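Local coordinates for protein Nrps/pks (Streptomyces albus, PDB 4OPE) that probably catalyses decarboxylative Claisen condensation of an acyl chain with a malonyl extender, as a ketosynthase domain of the AT-less hybrid NRPS/PKS that makes oxazolomycin, at residues Gln371-Leu382 with Leu395-Thr403. Numbering follows the deposited sequence.
Sequences QELVPSLHAERL and LQRDLAPWT
L395 packs on A379 and L382: its CD1 rests 3.6 Å from A379 CB, while its CB side touches CD2 of L382, the two leucines lying side by side and running opposite ways. Q396 grips twice. Its backbone O accepts S376 N at 2.8 Å, and its side chain lies across L373, CG and CD against L373 CB. The amide then turns back on its own segment, Q396 NE2 donating to D398 O at 2.7 Å, a bond lying in both the amide and carbonyl planes that ties down the bend between Q396 and L399. R397 starts away from 371-382, but a bend at chi3 (-107°) swings its end back and brings NH1 to A379 O at 2.6 Å, edge-on in the guanidinium plane; L382 CD2 packs beside the same nitrogen. At L399, CB and the backbone meet the P375 ring and CD1 approaches E372. A400 forms the hydrogen-bonded pair with L373: L373 N gives to A400 O at 2.7 Å, and A400 N returns to L373 O. P401 and E372 follow as a non-hydrogen-bonded pair with diverging side chains. W402 N bonds to Q371 O at 2.8 Å. With W402 CG anti to the backbone N (chi1 -173°), L373 CD2 lies over one face of the indole, a CH-pi contact 3.9 Å from the five-membered ring centroid. Strands 372-373 and 400-401 thus make a small antiparallel sheet, the former coming straight off helix 356-370, whose F368 meets the indole; R415 adds a cation-pi contact. Helix 24-33 flanks E372, R32 salt-bridging its carboxylate. Segment 395-403 leaves edge strand 393-395 of the large ketosynthase sheet beside strand 340-343, where Q396 bonds to the I342 backbone, and so ties that edge to the chain following helix 356-370.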
loop_
_atom_site.group_PDB
_atom_site.type_symbol
_atom_site.label_atom_id
_atom_site.label_comp_id
_atom_site.label_asym_id
_atom_site.label_seq_id
_atom_site.Cartn_x
_atom_site.Cartn_y
_atom_site.Cartn_z
ATOM N N GLN A 371 -1.114 -29.159 -15.935
ATOM C CA GLN A 371 -1.868 -30.240 -15.304
ATOM C C GLN A 371 -0.969 -31.235 -14.579
ATOM O O GLN A 371 -1.155 -32.453 -14.657
ATOM C CB GLN A 371 -2.733 -30.939 -16.326
ATOM C CG GLN A 371 -3.725 -30.012 -16.977
ATOM C CD GLN A 371 -4.593 -30.716 -17.993
ATOM O OE1 GLN A 371 -4.171 -31.658 -18.643
ATOM N NE2 GLN A 371 -5.811 -30.264 -18.131
ATOM N N GLU A 372 -0.020 -30.684 -13.842
ATOM C CA GLU A 372 0.931 -31.451 -13.091
ATOM C C GLU A 372 1.083 -30.824 -11.744
ATOM O O GLU A 372 0.947 -29.627 -11.603
ATOM C CB GLU A 372 2.303 -31.484 -13.783
ATOM C CG GLU A 372 2.322 -32.323 -15.028
ATOM C CD GLU A 372 3.703 -32.474 -15.640
ATOM O OE1 GLU A 372 4.451 -31.492 -15.783
ATOM O OE2 GLU A 372 4.058 -33.610 -16.024
ATOM N N LEU A 373 1.372 -31.662 -10.759
ATOM C CA LEU A 373 1.779 -31.209 -9.436
ATOM C C LEU A 373 3.242 -31.462 -9.279
ATOM O O LEU A 373 3.697 -32.581 -9.458
ATOM C CB LEU A 373 1.046 -31.939 -8.332
ATOM C CG LEU A 373 -0.454 -31.801 -8.451
ATOM C CD1 LEU A 373 -1.094 -32.827 -7.546
ATOM C CD2 LEU A 373 -0.903 -30.393 -8.130
ATOM N N VAL A 374 3.972 -30.414 -8.907
ATOM C CA VAL A 374 5.422 -30.482 -8.828
ATOM C C VAL A 374 5.905 -30.772 -7.413
ATOM O O VAL A 374 5.185 -30.532 -6.461
ATOM C CB VAL A 374 6.024 -29.187 -9.314
ATOM C CG1 VAL A 374 5.530 -28.896 -10.723
ATOM C CG2 VAL A 374 5.671 -28.048 -8.360
ATOM N N PRO A 375 7.133 -31.298 -7.281
ATOM C CA PRO A 375 7.751 -31.549 -5.993
ATOM C C PRO A 375 7.898 -30.305 -5.132
ATOM O O PRO A 375 8.371 -29.255 -5.605
ATOM C CB PRO A 375 9.172 -31.995 -6.345
ATOM C CG PRO A 375 9.213 -32.222 -7.782
ATOM C CD PRO A 375 8.076 -31.480 -8.398
ATOM N N SER A 376 7.529 -30.465 -3.861
ATOM C CA SER A 376 7.952 -29.595 -2.764
ATOM C C SER A 376 9.217 -30.206 -2.109
ATOM O O SER A 376 9.206 -31.346 -1.768
ATOM C CB SER A 376 6.825 -29.487 -1.727
ATOM O OG SER A 376 6.807 -28.221 -1.131
ATOM N N LEU A 377 10.277 -29.425 -1.917
ATOM C CA LEU A 377 11.580 -29.950 -1.556
ATOM C C LEU A 377 11.796 -29.991 -0.058
ATOM O O LEU A 377 11.008 -29.429 0.717
ATOM C CB LEU A 377 12.690 -29.102 -2.194
ATOM C CG LEU A 377 12.950 -29.321 -3.694
ATOM C CD1 LEU A 377 11.717 -29.070 -4.484
ATOM C CD2 LEU A 377 13.975 -28.360 -4.226
ATOM N N HIS A 378 12.857 -30.694 0.339
ATOM C CA HIS A 378 13.345 -30.715 1.711
ATOM C C HIS A 378 12.411 -31.271 2.756
ATOM O O HIS A 378 12.558 -30.936 3.899
ATOM C CB HIS A 378 13.772 -29.326 2.193
ATOM C CG HIS A 378 14.735 -28.658 1.281
ATOM N ND1 HIS A 378 15.925 -29.246 0.906
ATOM C CD2 HIS A 378 14.688 -27.460 0.654
ATOM C CE1 HIS A 378 16.563 -28.447 0.075
ATOM N NE2 HIS A 378 15.830 -27.364 -0.104
ATOM N N ALA A 379 11.476 -32.124 2.406
ATOM C CA ALA A 379 10.669 -32.768 3.426
ATOM C C ALA A 379 10.686 -34.263 3.230
ATOM O O ALA A 379 9.667 -34.934 3.403
ATOM C CB ALA A 379 9.248 -32.250 3.407
ATOM N N GLU A 380 11.863 -34.783 2.905
ATOM C CA GLU A 380 12.043 -36.234 2.770
ATOM C C GLU A 380 11.519 -36.898 4.014
ATOM O O GLU A 380 10.846 -37.928 3.923
ATOM C CB GLU A 380 13.506 -36.628 2.532
ATOM C CG GLU A 380 14.149 -35.942 1.320
ATOM C CD GLU A 380 14.662 -34.501 1.597
ATOM O OE1 GLU A 380 14.371 -33.893 2.670
ATOM O OE2 GLU A 380 15.356 -33.963 0.705
ATOM N N ARG A 381 11.815 -36.288 5.170
ATOM C CA ARG A 381 11.143 -36.646 6.426
ATOM C C ARG A 381 10.288 -35.460 6.827
ATOM O O ARG A 381 10.723 -34.321 6.812
ATOM C CB ARG A 381 12.137 -36.959 7.528
ATOM C CG ARG A 381 13.188 -37.982 7.153
ATOM C CD ARG A 381 14.281 -38.166 8.198
ATOM N NE ARG A 381 13.795 -38.369 9.568
ATOM C CZ ARG A 381 13.089 -39.422 9.977
ATOM N NH1 ARG A 381 12.756 -40.384 9.131
ATOM N NH2 ARG A 381 12.714 -39.530 11.246
ATOM N N LEU A 382 9.055 -35.736 7.184
ATOM C CA LEU A 382 8.155 -34.684 7.552
ATOM C C LEU A 382 8.489 -34.136 8.884
ATOM O O LEU A 382 9.096 -34.795 9.705
ATOM C CB LEU A 382 6.749 -35.206 7.665
ATOM C CG LEU A 382 6.021 -35.513 6.369
ATOM C CD1 LEU A 382 4.584 -35.781 6.792
ATOM C CD2 LEU A 382 6.096 -34.387 5.339
ATOM N N LEU A 395 1.970 -33.963 1.656
ATOM C CA LEU A 395 2.997 -33.198 1.071
ATOM C C LEU A 395 3.237 -33.795 -0.294
ATOM O O LEU A 395 3.324 -34.961 -0.456
ATOM C CB LEU A 395 4.236 -33.202 1.958
ATOM C CG LEU A 395 5.144 -31.979 2.049
ATOM C CD1 LEU A 395 6.375 -32.225 1.221
ATOM C CD2 LEU A 395 4.507 -30.655 1.641
ATOM N N GLN A 396 3.292 -32.947 -1.294
ATOM C CA GLN A 396 3.511 -33.371 -2.635
ATOM C C GLN A 396 4.990 -33.350 -2.895
ATOM O O GLN A 396 5.544 -32.311 -3.199
ATOM C CB GLN A 396 2.803 -32.406 -3.564
ATOM C CG GLN A 396 2.904 -32.804 -5.012
ATOM C CD GLN A 396 2.170 -34.071 -5.297
ATOM O OE1 GLN A 396 1.021 -34.239 -4.919
ATOM N NE2 GLN A 396 2.829 -34.965 -5.947
ATOM N N ARG A 397 5.620 -34.509 -2.798
ATOM C CA ARG A 397 7.053 -34.607 -2.900
ATOM C C ARG A 397 7.509 -35.061 -4.241
ATOM O O ARG A 397 8.696 -35.032 -4.508
ATOM C CB ARG A 397 7.565 -35.615 -1.889
ATOM C CG ARG A 397 7.238 -35.278 -0.442
ATOM C CD ARG A 397 8.055 -36.172 0.487
ATOM N NE ARG A 397 7.200 -37.172 1.086
ATOM C CZ ARG A 397 7.039 -37.365 2.370
ATOM N NH1 ARG A 397 7.713 -36.644 3.254
ATOM N NH2 ARG A 397 6.201 -38.301 2.768
ATOM N N ASP A 398 6.596 -35.507 -5.089
ATOM C CA ASP A 398 6.987 -36.020 -6.396
ATOM C C ASP A 398 6.238 -35.343 -7.530
ATOM O O ASP A 398 5.080 -34.965 -7.372
ATOM C CB ASP A 398 6.735 -37.527 -6.449
ATOM C CG ASP A 398 7.752 -38.311 -5.640
ATOM O OD1 ASP A 398 8.969 -38.024 -5.795
ATOM O OD2 ASP A 398 7.338 -39.215 -4.860
ATOM N N LEU A 399 6.907 -35.184 -8.674
ATOM C CA LEU A 399 6.222 -34.779 -9.879
ATOM C C LEU A 399 5.099 -35.779 -10.168
ATOM O O LEU A 399 5.289 -37.005 -10.073
ATOM C CB LEU A 399 7.198 -34.749 -11.042
ATOM C CG LEU A 399 6.534 -34.344 -12.361
ATOM C CD1 LEU A 399 6.037 -32.901 -12.237
ATOM C CD2 LEU A 399 7.468 -34.512 -13.554
ATOM N N ALA A 400 3.922 -35.289 -10.501
ATOM C CA ALA A 400 2.831 -36.202 -10.746
ATOM C C ALA A 400 1.699 -35.515 -11.474
ATOM O O ALA A 400 1.547 -34.294 -11.408
ATOM C CB ALA A 400 2.352 -36.852 -9.449
ATOM N N PRO A 401 0.921 -36.291 -12.225
ATOM C CA PRO A 401 -0.113 -35.637 -13.033
ATOM C C PRO A 401 -1.145 -35.087 -12.099
ATOM O O PRO A 401 -1.334 -35.632 -11.042
ATOM C CB PRO A 401 -0.710 -36.789 -13.854
ATOM C CG PRO A 401 0.295 -37.877 -13.769
ATOM C CD PRO A 401 0.937 -37.749 -12.422
ATOM N N TRP A 402 -1.780 -34.006 -12.472
ATOM C CA TRP A 402 -2.773 -33.398 -11.626
ATOM C C TRP A 402 -4.116 -33.904 -12.088
ATOM O O TRP A 402 -4.772 -33.319 -12.916
ATOM C CB TRP A 402 -2.704 -31.868 -11.692
ATOM C CG TRP A 402 -3.581 -31.202 -10.715
ATOM C CD1 TRP A 402 -4.583 -31.779 -9.965
ATOM C CD2 TRP A 402 -3.603 -29.812 -10.397
ATOM N NE1 TRP A 402 -5.196 -30.834 -9.190
ATOM C CE2 TRP A 402 -4.613 -29.616 -9.433
ATOM C CE3 TRP A 402 -2.867 -28.717 -10.816
ATOM C CZ2 TRP A 402 -4.913 -28.370 -8.914
ATOM C CZ3 TRP A 402 -3.172 -27.482 -10.274
ATOM C CH2 TRP A 402 -4.177 -27.324 -9.333
ATOM N N THR A 403 -4.486 -35.044 -11.551
ATOM C CA THR A 403 -5.738 -35.709 -11.868
ATOM C C THR A 403 -6.892 -34.896 -11.312
ATOM O O THR A 403 -6.883 -34.559 -10.140
ATOM C CB THR A 403 -5.742 -37.088 -11.186
ATOM O OG1 THR A 403 -4.630 -37.838 -11.679
ATOM C CG2 THR A 403 -7.041 -37.854 -11.417
#